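Side-chain contacts in putative YfrE protein (Vibrio parahaemolyticus RIMD 2210633, PDB 3BEE), which is of unknown function but, as a TPR-repeat fragment of a protein related to CcmH, probably mediates protein contacts in cytochrome c biogenesis: residues Lys12-Tyr17 against Leu46-Asn51; Ala50-His53 against Phe57-Gln60; Asp64-Leu69 against Ile83-Lys88; Leu68-Asn73 against Leu77-Ile82. One frame throughout, in Å; residues are numbered along the deposited sequence.

The four contacts follow an all-helical TPR fold from helix 6-18 to helix 79-92. Contact 1 is buried and almost wholly apolar, with a leucine of helix 43-55 reaching across to helix 6-18. Contact 2, only partly buried, takes over at the end of helix 43-55 and is polar: arginine, histidine and aspartate close the turn into helix 59-70. The two meet where Y17 OH reaches D52 OD1. Contacts 3 and 4 join the same antiparallel pair, helices 59-70 and 79-92; contact 3, partly buried, sets a serine and an isoleucine against a tryptophan, whereas buried contact 4 adds to its leucine-isoleucine cluster an arginine whose guanidinium comes up to backbone carbonyls.

Contact 1 of 4, residues Lys12-Tyr17 against Leu46-Asn51; sequences KATTLY and LSLIAN. With EDO (1,2-ethanediol), chain D.
L48 of helix 43-55 reaches across to A13, T14 and Y17 of helix 6-18, in the packing of one TPR helix on another further along the chain. The two short segments run at 27° to each other, their axes approaching to 10.5 Å, and L48 supplies the touching atoms on its side. Its two methyls divide the work. CD1 goes to the tyrosine, 3.7 Å from Y17 CD2, and makes an off-centre CH-pi contact with the ring, its carbon 4.1 Å from the centroid. CD2 lies against the opposing backbone, 3.8 Å from T14 CA, and also meets the methyl of A13, with L48 CD2 4.1 Å from A13 CB. With CG of L48 turned anti to its own nitrogen (chi1 -173°), the fork is directed toward helix 6-18.

Around this apolar centre, polar groups are tied elsewhere. T14 OG1 passes alongside the leucine but bonds to A10 O, one turn back in its own helix. Y17 sends its hydroxyl past L48 to D52 OD1, a hydrogen bond that helps fix the ring, while L31 and L32 of helix 26-38 also touch A13. N51, one turn after L48, holds a 1,2-ethanediol that probably came from the crystallisation liquor: EDO O1 donates to N51 OD1 at 2.7 Å.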
loop_
_atom_site.group_PDB
_atom_site.type_symbol
_atom_site.label_atom_id
_atom_site.label_comp_id
_atom_site.label_asym_id
_atom_site.label_seq_id
_atom_site.Cartn_x
_atom_site.Cartn_y
_atom_site.Cartn_z
ATOM N N LYS A 12 8.421 0.085 8.496
ATOM C CA LYS A 12 9.728 -0.504 8.220
ATOM C C LYS A 12 9.753 -1.007 6.789
ATOM O O LYS A 12 10.733 -0.786 6.068
ATOM C CB LYS A 12 10.121 -1.623 9.185
ATOM C CG LYS A 12 11.611 -2.005 9.014
ATOM C CD LYS A 12 12.109 -3.018 10.041
ATOM C CE LYS A 12 13.536 -3.399 9.718
ATOM N NZ LYS A 12 14.174 -4.185 10.779
ATOM N N ALA A 13 8.675 -1.669 6.368
ATOM C CA ALA A 13 8.635 -2.140 4.979
ATOM C C ALA A 13 8.887 -0.993 4.010
ATOM O O ALA A 13 9.613 -1.160 3.029
ATOM C CB ALA A 13 7.309 -2.805 4.663
ATOM N N THR A 14 8.286 0.164 4.280
ATOM C CA THR A 14 8.380 1.350 3.425
ATOM C C THR A 14 9.828 1.852 3.398
ATOM O O THR A 14 10.349 2.191 2.334
ATOM C CB THR A 14 7.447 2.467 3.940
ATOM O OG1 THR A 14 6.099 1.990 3.970
ATOM C CG2 THR A 14 7.545 3.756 3.072
ATOM N N THR A 15 10.480 1.912 4.559
ATOM C CA THR A 15 11.885 2.308 4.604
ATOM C C THR A 15 12.767 1.363 3.766
ATOM O O THR A 15 13.560 1.813 2.943
ATOM C CB THR A 15 12.426 2.390 6.044
ATOM O OG1 THR A 15 11.686 3.368 6.778
ATOM C CG2 THR A 15 13.871 2.817 6.026
ATOM N N LEU A 16 12.627 0.056 3.976
ATOM C CA LEU A 16 13.413 -0.914 3.222
ATOM C C LEU A 16 13.131 -0.840 1.723
ATOM O O LEU A 16 14.050 -1.014 0.928
ATOM C CB LEU A 16 13.183 -2.330 3.719
ATOM C CG LEU A 16 13.597 -2.649 5.145
ATOM C CD1 LEU A 16 12.795 -3.848 5.531
ATOM C CD2 LEU A 16 15.088 -2.898 5.299
ATOM N N TYR A 17 11.881 -0.557 1.349
ATOM C CA TYR A 17 11.505 -0.377 -0.047
ATOM C C TYR A 17 12.160 0.840 -0.734
ATOM O O TYR A 17 12.965 0.651 -1.670
ATOM C CB TYR A 17 9.981 -0.261 -0.182
ATOM C CG TYR A 17 9.481 -0.179 -1.619
ATOM C CD1 TYR A 17 9.265 -1.338 -2.359
ATOM C CD2 TYR A 17 9.193 1.056 -2.221
ATOM C CE1 TYR A 17 8.773 -1.273 -3.659
ATOM C CE2 TYR A 17 8.709 1.137 -3.531
ATOM C CZ TYR A 17 8.515 -0.030 -4.249
ATOM O OH TYR A 17 8.054 0.006 -5.539
ATOM N N LEU A 46 -1.242 -1.164 2.378
ATOM C CA LEU A 46 -1.915 -1.250 1.099
ATOM C C LEU A 46 -1.442 -0.145 0.176
ATOM O O LEU A 46 -1.355 -0.317 -1.045
ATOM C CB LEU A 46 -3.437 -1.170 1.285
ATOM C CG LEU A 46 -4.095 -2.408 1.899
ATOM C CD1 LEU A 46 -5.622 -2.217 2.003
ATOM C CD2 LEU A 46 -3.775 -3.648 1.089
ATOM N N SER A 47 -1.126 0.992 0.768
ATOM C CA SER A 47 -0.633 2.100 0.006
ATOM C C SER A 47 0.754 1.810 -0.606
ATOM O O SER A 47 0.987 2.104 -1.784
ATOM C CB SER A 47 -0.672 3.376 0.863
ATOM O OG SER A 47 0.147 4.331 0.287
ATOM N N LEU A 48 1.653 1.195 0.154
ATOM C CA LEU A 48 2.941 0.769 -0.424
ATOM C C LEU A 48 2.752 -0.221 -1.580
ATOM O O LEU A 48 3.401 -0.115 -2.622
ATOM C CB LEU A 48 3.886 0.162 0.642
ATOM C CG LEU A 48 5.318 -0.168 0.180
ATOM C CD1 LEU A 48 6.038 1.086 -0.290
ATOM C CD2 LEU A 48 6.195 -0.865 1.260
ATOM N N ILE A 49 1.888 -1.205 -1.370
ATOM C CA ILE A 49 1.617 -2.226 -2.376
ATOM C C ILE A 49 1.079 -1.601 -3.679
ATOM O O ILE A 49 1.571 -1.924 -4.791
ATOM C CB ILE A 49 0.645 -3.302 -1.805
ATOM C CG1 ILE A 49 1.353 -4.158 -0.720
ATOM C CG2 ILE A 49 0.048 -4.195 -2.940
ATOM C CD1 ILE A 49 0.388 -4.939 0.222
ATOM N N ALA A 50 0.082 -0.723 -3.544
ATOM C CA ALA A 50 -0.490 0.022 -4.705
ATOM C C ALA A 50 0.559 0.864 -5.404
ATOM O O ALA A 50 0.599 0.900 -6.618
ATOM C CB ALA A 50 -1.645 0.942 -4.262
ATOM N N ASN A 51 1.367 1.589 -4.627
ATOM C CA ASN A 51 2.381 2.462 -5.179
ATOM C C ASN A 51 3.391 1.635 -5.917
ATOM O O ASN A 51 3.810 2.022 -6.982
ATOM C CB ASN A 51 3.097 3.268 -4.064
ATOM C CG ASN A 51 2.232 4.387 -3.512
ATOM O OD1 ASN A 51 1.191 4.694 -4.076
ATOM N ND2 ASN A 51 2.673 5.019 -2.409
HETATM C C1 EDO D . 1.388 7.364 -6.888
HETATM O O1 EDO D . 1.724 6.103 -6.266
HETATM C C2 EDO D . -0.115 7.485 -7.112
HETATM O O2 EDO D . -0.343 8.340 -8.238
#

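Contact 2 of 4, residues Ala50-His53 against Phe57-Gln60; sequences ANDH and FRFQ. With EDO (1,2-ethanediol), chain D.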
loop_
_atom_site.group_PDB
_atom_site.type_symbol
_atom_site.label_atom_id
_atom_site.label_comp_id
_atom_site.label_asym_id
_atom_site.label_seq_id
_atom_site.Cartn_x
_atom_site.Cartn_y
_atom_site.Cartn_z
ATOM N N ALA A 50 0.082 -0.723 -3.544
ATOM C CA ALA A 50 -0.490 0.022 -4.705
ATOM C C ALA A 50 0.559 0.864 -5.404
ATOM O O ALA A 50 0.599 0.900 -6.618
ATOM C CB ALA A 50 -1.645 0.942 -4.262
ATOM N N ASN A 51 1.367 1.589 -4.627
ATOM C CA ASN A 51 2.381 2.462 -5.179
ATOM C C ASN A 51 3.391 1.635 -5.917
ATOM O O ASN A 51 3.810 2.022 -6.982
ATOM C CB ASN A 51 3.097 3.268 -4.064
ATOM C CG ASN A 51 2.232 4.387 -3.512
ATOM O OD1 ASN A 51 1.191 4.694 -4.076
ATOM N ND2 ASN A 51 2.673 5.019 -2.409
ATOM N N ASP A 52 3.791 0.499 -5.345
ATOM C CA ASP A 52 4.727 -0.390 -6.023
ATOM C C ASP A 52 4.195 -0.899 -7.383
ATOM O O ASP A 52 4.928 -0.928 -8.378
ATOM C CB ASP A 52 5.100 -1.586 -5.132
ATOM C CG ASP A 52 5.991 -2.590 -5.859
ATOM O OD1 ASP A 52 7.111 -2.202 -6.235
ATOM O OD2 ASP A 52 5.580 -3.765 -6.060
ATOM N N HIS A 53 2.935 -1.340 -7.416
ATOM C CA HIS A 53 2.266 -1.644 -8.684
ATOM C C HIS A 53 2.366 -0.445 -9.653
ATOM O O HIS A 53 2.783 -0.587 -10.796
ATOM C CB HIS A 53 0.796 -2.000 -8.419
ATOM C CG HIS A 53 0.596 -3.366 -7.833
ATOM N ND1 HIS A 53 1.223 -4.492 -8.334
ATOM C CD2 HIS A 53 -0.187 -3.795 -6.810
ATOM C CE1 HIS A 53 0.832 -5.559 -7.642
ATOM N NE2 HIS A 53 -0.015 -5.158 -6.709
ATOM N N PHE A 57 4.238 0.113 -13.393
ATOM C CA PHE A 57 3.353 0.258 -14.562
ATOM C C PHE A 57 2.250 -0.834 -14.594
ATOM O O PHE A 57 1.636 -1.082 -15.627
ATOM C CB PHE A 57 4.178 0.310 -15.878
ATOM C CG PHE A 57 4.821 1.665 -16.167
ATOM C CD1 PHE A 57 5.244 2.508 -15.140
ATOM C CD2 PHE A 57 4.999 2.092 -17.475
ATOM C CE1 PHE A 57 5.819 3.762 -15.407
ATOM C CE2 PHE A 57 5.598 3.347 -17.764
ATOM C CZ PHE A 57 6.004 4.174 -16.728
ATOM N N ARG A 58 2.018 -1.492 -13.453
ATOM C CA ARG A 58 0.898 -2.416 -13.306
ATOM C C ARG A 58 -0.295 -1.606 -12.826
ATOM O O ARG A 58 -0.674 -1.671 -11.657
ATOM C CB ARG A 58 1.229 -3.572 -12.344
ATOM C CG ARG A 58 2.376 -4.467 -12.847
ATOM C CD ARG A 58 2.614 -5.654 -11.956
ATOM N NE ARG A 58 2.894 -5.258 -10.579
ATOM C CZ ARG A 58 4.114 -5.185 -10.049
ATOM N NH1 ARG A 58 5.186 -5.472 -10.784
ATOM N NH2 ARG A 58 4.264 -4.831 -8.779
ATOM N N PHE A 59 -0.887 -0.833 -13.738
ATOM C CA PHE A 59 -1.871 0.181 -13.356
ATOM C C PHE A 59 -3.178 -0.452 -12.869
ATOM O O PHE A 59 -3.825 0.054 -11.956
ATOM C CB PHE A 59 -2.103 1.183 -14.524
ATOM C CG PHE A 59 -0.870 1.996 -14.858
ATOM C CD1 PHE A 59 -0.268 2.809 -13.872
ATOM C CD2 PHE A 59 -0.269 1.907 -16.114
ATOM C CE1 PHE A 59 0.894 3.536 -14.139
ATOM C CE2 PHE A 59 0.906 2.612 -16.385
ATOM C CZ PHE A 59 1.477 3.454 -15.404
ATOM N N GLN A 60 -3.560 -1.556 -13.485
ATOM C CA GLN A 60 -4.769 -2.289 -13.087
ATOM C C GLN A 60 -4.659 -2.811 -11.658
ATOM O O GLN A 60 -5.579 -2.643 -10.849
ATOM C CB GLN A 60 -5.039 -3.453 -14.043
ATOM C CG GLN A 60 -6.175 -4.339 -13.556
ATOM C CD GLN A 60 -7.534 -3.816 -13.958
ATOM O OE1 GLN A 60 -8.242 -3.208 -13.150
ATOM N NE2 GLN A 60 -7.915 -4.062 -15.214
HETATM C C1 EDO D . 1.388 7.364 -6.888
HETATM O O1 EDO D . 1.724 6.103 -6.266
HETATM C C2 EDO D . -0.115 7.485 -7.112
HETATM O O2 EDO D . -0.343 8.340 -8.238
HETATM O O HOH W 1 6.868 -5.664 -7.366
#
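R58 NE donates to H53 ND1 at 2.9 Å, a fairly straight bond (156° at the hydrogen) that spans the turn between helix 43-55 and helix 59-70 of the TPR fold. The donor lies in the imidazole plane and the acceptor in the guanidinium plane, yet the two flat groups stand perpendicular, so they meet edge to edge with their planes crossed. Because ND1 accepts here, the ring proton, if the histidine is neutral, probably sits on NE2. A backbone bond reinforces the pair: R58 N gives its hydrogen to H53 O, also at 2.9 Å.

The same NE/NH2 edge of the guanidinium also serves D52. R58 NH2 and D52 OD2 form a salt bridge at 3.2 Å, but as a hydrogen bond it is weak, bent to 122°. A water also bridges the pair, donating to D52 OD2 at 2.6 Å and accepting from R58 NH2. The other carboxylate oxygen, D52 OD1, takes the hydroxyl of Y17, so one aspartate connects this turn to helix 6-18. A bend at chi3 (-57°) brings the arginine chain round to the histidine.

F57, with positive phi, ends helix 43-55 in a Schellman motif, and R58 follows as N-cap residue of helix 59-70. Beyond the polar groups, T65 and E61 of that helix pack against H53. F57 and F59 lie together, with F59 CZ 3.8 Å above one face of the F57 ring, offset toward its rim.

Contact 3 of 4, residues Asp64-Leu69 against Ile83-Lys88; sequences DTWVLL and IESINK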
loop_
_atom_site.group_PDB
_atom_site.type_symbol
_atom_site.label_atom_id
_atom_site.label_comp_id
_atom_site.label_asym_id
_atom_site.label_seq_id
_atom_site.Cartn_x
_atom_site.Cartn_y
_atom_site.Cartn_z
ATOM N N ASP A 64 -6.812 -1.903 -8.248
ATOM C CA ASP A 64 -7.449 -2.963 -7.467
ATOM C C ASP A 64 -7.091 -2.835 -5.986
ATOM O O ASP A 64 -7.921 -3.082 -5.130
ATOM C CB ASP A 64 -6.995 -4.340 -7.964
ATOM C CG ASP A 64 -7.543 -4.678 -9.344
ATOM O OD1 ASP A 64 -8.469 -3.998 -9.808
ATOM O OD2 ASP A 64 -7.026 -5.612 -9.981
ATOM N N THR A 65 -5.839 -2.476 -5.713
ATOM C CA THR A 65 -5.342 -2.339 -4.331
ATOM C C THR A 65 -5.959 -1.095 -3.682
ATOM O O THR A 65 -6.363 -1.134 -2.525
ATOM C CB THR A 65 -3.795 -2.265 -4.281
ATOM O OG1 THR A 65 -3.242 -3.316 -5.085
ATOM C CG2 THR A 65 -3.291 -2.406 -2.850
ATOM N N TRP A 66 -6.027 -0.007 -4.434
ATOM C CA TRP A 66 -6.640 1.235 -3.932
ATOM C C TRP A 66 -8.142 1.071 -3.709
ATOM O O TRP A 66 -8.678 1.596 -2.740
ATOM C CB TRP A 66 -6.358 2.419 -4.871
ATOM C CG TRP A 66 -4.970 2.991 -4.745
ATOM C CD1 TRP A 66 -4.276 3.258 -3.562
ATOM C CD2 TRP A 66 -4.091 3.383 -5.821
ATOM N NE1 TRP A 66 -3.026 3.786 -3.862
ATOM C CE2 TRP A 66 -2.890 3.877 -5.229
ATOM C CE3 TRP A 66 -4.209 3.382 -7.221
ATOM C CZ2 TRP A 66 -1.797 4.353 -6.005
ATOM C CZ3 TRP A 66 -3.145 3.846 -7.991
ATOM C CH2 TRP A 66 -1.935 4.317 -7.379
ATOM N N VAL A 67 -8.814 0.335 -4.594
ATOM C CA VAL A 67 -10.252 0.135 -4.471
ATOM C C VAL A 67 -10.537 -0.723 -3.224
ATOM O O VAL A 67 -11.499 -0.475 -2.502
ATOM C CB VAL A 67 -10.861 -0.472 -5.756
ATOM C CG1 VAL A 67 -12.355 -0.859 -5.543
ATOM C CG2 VAL A 67 -10.740 0.499 -6.934
ATOM N N LEU A 68 -9.671 -1.703 -2.972
ATOM C CA LEU A 68 -9.707 -2.516 -1.765
ATOM C C LEU A 68 -9.482 -1.654 -0.511
ATOM O O LEU A 68 -10.222 -1.756 0.457
ATOM C CB LEU A 68 -8.687 -3.675 -1.853
ATOM C CG LEU A 68 -8.657 -4.666 -0.682
ATOM C CD1 LEU A 68 -9.935 -5.530 -0.596
ATOM C CD2 LEU A 68 -7.437 -5.581 -0.751
ATOM N N LEU A 69 -8.491 -0.779 -0.555
ATOM C CA LEU A 69 -8.244 0.157 0.547
ATOM C C LEU A 69 -9.475 1.031 0.847
ATOM O O LEU A 69 -9.778 1.290 2.013
ATOM C CB LEU A 69 -7.008 1.028 0.248
ATOM C CG LEU A 69 -6.593 2.112 1.260
ATOM C CD1 LEU A 69 -6.524 1.563 2.714
ATOM C CD2 LEU A 69 -5.267 2.717 0.848
ATOM N N ILE A 83 -8.512 8.227 -4.611
ATOM C CA ILE A 83 -9.299 8.251 -5.847
ATOM C C ILE A 83 -8.614 9.077 -6.970
ATOM O O ILE A 83 -8.796 8.770 -8.151
ATOM C CB ILE A 83 -10.734 8.729 -5.577
ATOM C CG1 ILE A 83 -11.466 7.730 -4.663
ATOM C CG2 ILE A 83 -11.532 8.924 -6.885
ATOM C CD1 ILE A 83 -12.693 8.328 -4.039
ATOM N N GLU A 84 -7.857 10.119 -6.603
ATOM C CA GLU A 84 -6.999 10.813 -7.572
ATOM C C GLU A 84 -5.920 9.862 -8.147
ATOM O O GLU A 84 -5.625 9.898 -9.355
ATOM C CB GLU A 84 -6.369 12.082 -6.952
ATOM C CG GLU A 84 -7.417 13.262 -6.730
ATOM C CD GLU A 84 -6.892 14.447 -5.890
ATOM O OE1 GLU A 84 -5.871 14.292 -5.167
ATOM O OE2 GLU A 84 -7.513 15.546 -5.958
ATOM N N SER A 85 -5.352 9.013 -7.288
ATOM C CA SER A 85 -4.408 7.983 -7.719
ATOM C C SER A 85 -5.049 6.992 -8.698
ATOM O O SER A 85 -4.432 6.645 -9.727
ATOM C CB SER A 85 -3.825 7.234 -6.524
ATOM O OG SER A 85 -3.098 8.129 -5.690
ATOM N N ILE A 86 -6.260 6.532 -8.363
ATOM C CA ILE A 86 -7.015 5.606 -9.210
ATOM C C ILE A 86 -7.225 6.259 -10.556
ATOM O O ILE A 86 -7.030 5.631 -11.616
ATOM C CB ILE A 86 -8.392 5.242 -8.587
ATOM C CG1 ILE A 86 -8.212 4.241 -7.438
ATOM C CG2 ILE A 86 -9.400 4.710 -9.669
ATOM C CD1 ILE A 86 -9.436 4.063 -6.583
ATOM N N ASN A 87 -7.633 7.523 -10.523
ATOM C CA ASN A 87 -7.890 8.220 -11.763
ATOM C C ASN A 87 -6.676 8.414 -12.680
ATOM O O ASN A 87 -6.795 8.250 -13.885
ATOM C CB ASN A 87 -8.587 9.544 -11.511
ATOM C CG ASN A 87 -9.936 9.580 -12.135
ATOM O OD1 ASN A 87 -10.178 10.364 -13.071
ATOM N ND2 ASN A 87 -10.826 8.682 -11.684
ATOM N N LYS A 88 -5.533 8.780 -12.104
ATOM C CA LYS A 88 -4.276 8.838 -12.836
ATOM C C LYS A 88 -3.962 7.462 -13.488
ATOM O O LYS A 88 -3.714 7.385 -14.683
ATOM C CB LYS A 88 -3.141 9.287 -11.880
ATOM C CG LYS A 88 -1.882 9.826 -12.543
ATOM C CD LYS A 88 -0.919 10.422 -11.453
ATOM C CE LYS A 88 0.345 11.085 -12.033
ATOM N NZ LYS A 88 0.233 12.502 -12.586
#
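S85 sets its CB over one face of the W66 indole, where helices 59-70 and 79-92 of the TPR fold pack as an antiparallel pair (157° between the segments). The serine carbon sits 3.5 Å from the centroid of the six-membered ring and only 9° off its normal, a clean CH-pi contact. W66 gets there by placing CG anti to its carbonyl carbon (chi1 -77°); the second torsion then turns the indole so that its six-membered ring lies under S85 CB, with S85 O near the rim, 3.5 Å from W66 CZ3.

I86 packs beside CB of W66. Its CG1 branch, not CG2, makes the crossing: it leaves the backbone on the side facing helix 59-70, and a nearly extended chain carries CD1 onward. I86 CG1 thus lies 3.7 Å from W66 CB, while I86 CD1 reaches V67 CG2 at 3.8 Å, the isoleucine and valine side chains meeting at about a right angle.

W66 also touches A50 and N51 of helix 43-55, so it contacts helices on two sides, 43-55 and 79-92. The serine hydroxyl takes no polar part in this packing: S85 OG is turned back along its own helix and hydrogen-bonds to T81 O.

Contact 4 of 4, residues Leu68-Asn73 against Leu77-Ile82; sequences LLLDSN and LDRVTI
L70 and R79 mark the closest backbone approach, their CA atoms 6.6 Å apart, where the last turn of helix 59-70 meets the start of helix 79-92 across a short connecting loop. The arginine reaches back over that loop. With its chain extended from CG to NE, it brings the guanidinium edge to the carbonyls of L70 and S72: NH1 is modelled against L70 O as a very short, doubtful hydrogen bond (R79 NH1 to L70 O 2.4 Å), and NH2 lies near S72 O. The aliphatic part of the same side chain rests on leucine, R79 CG being 3.6 Å from L70 CD2.

Underneath is a largely buried apolar layer. I82 divides its branches between two leucines: CG2 slides past L70, 3.6 Å from L70 CD2, and CD1 meets L69 CD2 at 3.5 Å, crossing it at about a right angle. L77 adds its two methyls. Its CG is anti to the backbone nitrogen (chi1 -175°), which sends the fork into the turn, where L77 CD1 packs 3.9 Å from L69 CD1 and L77 CD2 lies against S72 CB at 3.9 Å. CD2 of L77 also lies above one face of the R79 guanidinium, toward its rim.

D78 starts the new helix as its N-cap: D78 OD1 accepts from T81 N at 3.2 Å, and D78 OD2 from T81 OG1. Two antiparallel helices joined by a short loop and packed through aliphatic side chains form the helical hairpin from which TPR folds are built.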
loop_
_atom_site.group_PDB
_atom_site.type_symbol
_atom_site.label_atom_id
_atom_site.label_comp_id
_atom_site.label_asym_id
_atom_site.label_seq_id
_atom_site.Cartn_x
_atom_site.Cartn_y
_atom_site.Cartn_z
ATOM N N LEU A 68 -9.671 -1.703 -2.972
ATOM C CA LEU A 68 -9.707 -2.516 -1.765
ATOM C C LEU A 68 -9.482 -1.654 -0.511
ATOM O O LEU A 68 -10.222 -1.756 0.457
ATOM C CB LEU A 68 -8.687 -3.675 -1.853
ATOM C CG LEU A 68 -8.657 -4.666 -0.682
ATOM C CD1 LEU A 68 -9.935 -5.530 -0.596
ATOM C CD2 LEU A 68 -7.437 -5.581 -0.751
ATOM N N LEU A 69 -8.491 -0.779 -0.555
ATOM C CA LEU A 69 -8.244 0.157 0.547
ATOM C C LEU A 69 -9.475 1.031 0.847
ATOM O O LEU A 69 -9.778 1.290 2.013
ATOM C CB LEU A 69 -7.008 1.028 0.248
ATOM C CG LEU A 69 -6.593 2.112 1.260
ATOM C CD1 LEU A 69 -6.524 1.563 2.714
ATOM C CD2 LEU A 69 -5.267 2.717 0.848
ATOM N N LEU A 70 -10.178 1.469 -0.200
ATOM C CA LEU A 70 -11.364 2.316 -0.050
ATOM C C LEU A 70 -12.469 1.645 0.762
ATOM O O LEU A 70 -13.333 2.333 1.302
ATOM C CB LEU A 70 -11.902 2.763 -1.416
ATOM C CG LEU A 70 -11.026 3.760 -2.201
ATOM C CD1 LEU A 70 -11.592 4.020 -3.639
ATOM C CD2 LEU A 70 -10.936 5.066 -1.411
ATOM N N ASP A 71 -12.452 0.315 0.840
ATOM C CA ASP A 71 -13.470 -0.405 1.632
ATOM C C ASP A 71 -13.199 -0.333 3.138
ATOM O O ASP A 71 -14.027 -0.787 3.938
ATOM C CB ASP A 71 -13.666 -1.857 1.168
ATOM C CG ASP A 71 -15.099 -2.293 1.288
ATOM O OD1 ASP A 71 -15.983 -1.417 1.134
ATOM O OD2 ASP A 71 -15.371 -3.486 1.560
ATOM N N SER A 72 -12.047 0.241 3.508
ATOM C CA SER A 72 -11.732 0.580 4.897
ATOM C C SER A 72 -12.861 1.363 5.565
ATOM O O SER A 72 -13.465 2.242 4.954
ATOM C CB SER A 72 -10.474 1.433 4.975
ATOM O OG SER A 72 -10.106 1.657 6.333
ATOM N N ASN A 73 -13.122 1.033 6.827
ATOM C CA ASN A 73 -14.129 1.716 7.629
ATOM C C ASN A 73 -13.516 2.837 8.474
ATOM O O ASN A 73 -14.200 3.424 9.325
ATOM C CB ASN A 73 -14.880 0.710 8.526
ATOM C CG ASN A 73 -16.202 0.242 7.916
ATOM O OD1 ASN A 73 -16.532 0.563 6.772
ATOM N ND2 ASN A 73 -16.969 -0.510 8.692
ATOM N N LEU A 77 -9.447 7.964 6.700
ATOM C CA LEU A 77 -8.850 7.617 5.379
ATOM C C LEU A 77 -8.968 8.755 4.360
ATOM O O LEU A 77 -10.067 9.269 4.119
ATOM C CB LEU A 77 -9.501 6.355 4.803
ATOM C CG LEU A 77 -8.953 5.749 3.498
ATOM C CD1 LEU A 77 -7.606 5.133 3.755
ATOM C CD2 LEU A 77 -9.893 4.689 2.937
ATOM N N ASP A 78 -7.844 9.123 3.738
ATOM C CA ASP A 78 -7.841 10.162 2.705
ATOM C C ASP A 78 -8.287 9.568 1.372
ATOM O O ASP A 78 -7.463 9.267 0.490
ATOM C CB ASP A 78 -6.458 10.828 2.554
ATOM C CG ASP A 78 -6.484 12.015 1.606
ATOM O OD1 ASP A 78 -7.571 12.335 1.078
ATOM O OD2 ASP A 78 -5.419 12.636 1.385
ATOM N N ARG A 79 -9.599 9.432 1.238
ATOM C CA ARG A 79 -10.231 8.854 0.068
ATOM C C ARG A 79 -9.976 9.697 -1.139
ATOM O O ARG A 79 -9.815 9.162 -2.226
ATOM C CB ARG A 79 -11.742 8.721 0.276
ATOM C CG ARG A 79 -12.099 7.469 1.007
ATOM C CD ARG A 79 -13.553 7.404 1.442
ATOM N NE ARG A 79 -13.587 6.430 2.518
ATOM C CZ ARG A 79 -13.792 5.127 2.347
ATOM N NH1 ARG A 79 -14.079 4.639 1.136
ATOM N NH2 ARG A 79 -13.731 4.323 3.403
ATOM N N VAL A 80 -9.953 11.015 -0.948
ATOM C CA VAL A 80 -9.716 11.936 -2.045
ATOM C C VAL A 80 -8.388 11.645 -2.770
ATOM O O VAL A 80 -8.369 11.503 -3.984
ATOM C CB VAL A 80 -9.862 13.419 -1.619
ATOM C CG1 VAL A 80 -9.484 14.369 -2.771
ATOM C CG2 VAL A 80 -11.304 13.717 -1.190
ATOM N N THR A 81 -7.295 11.499 -2.024
ATOM C CA THR A 81 -5.979 11.257 -2.646
ATOM C C THR A 81 -5.979 9.906 -3.318
ATOM O O THR A 81 -5.472 9.766 -4.429
ATOM C CB THR A 81 -4.814 11.385 -1.636
ATOM O OG1 THR A 81 -4.840 12.701 -1.082
ATOM C CG2 THR A 81 -3.461 11.182 -2.324
ATOM N N ILE A 82 -6.578 8.918 -2.660
ATOM C CA ILE A 82 -6.647 7.560 -3.199
ATOM C C ILE A 82 -7.379 7.546 -4.546
ATOM O O ILE A 82 -6.919 6.941 -5.506
ATOM C CB ILE A 82 -7.310 6.626 -2.195
ATOM C CG1 ILE A 82 -6.372 6.414 -0.993
ATOM C CG2 ILE A 82 -7.669 5.279 -2.842
ATOM C CD1 ILE A 82 -7.058 5.704 0.215
#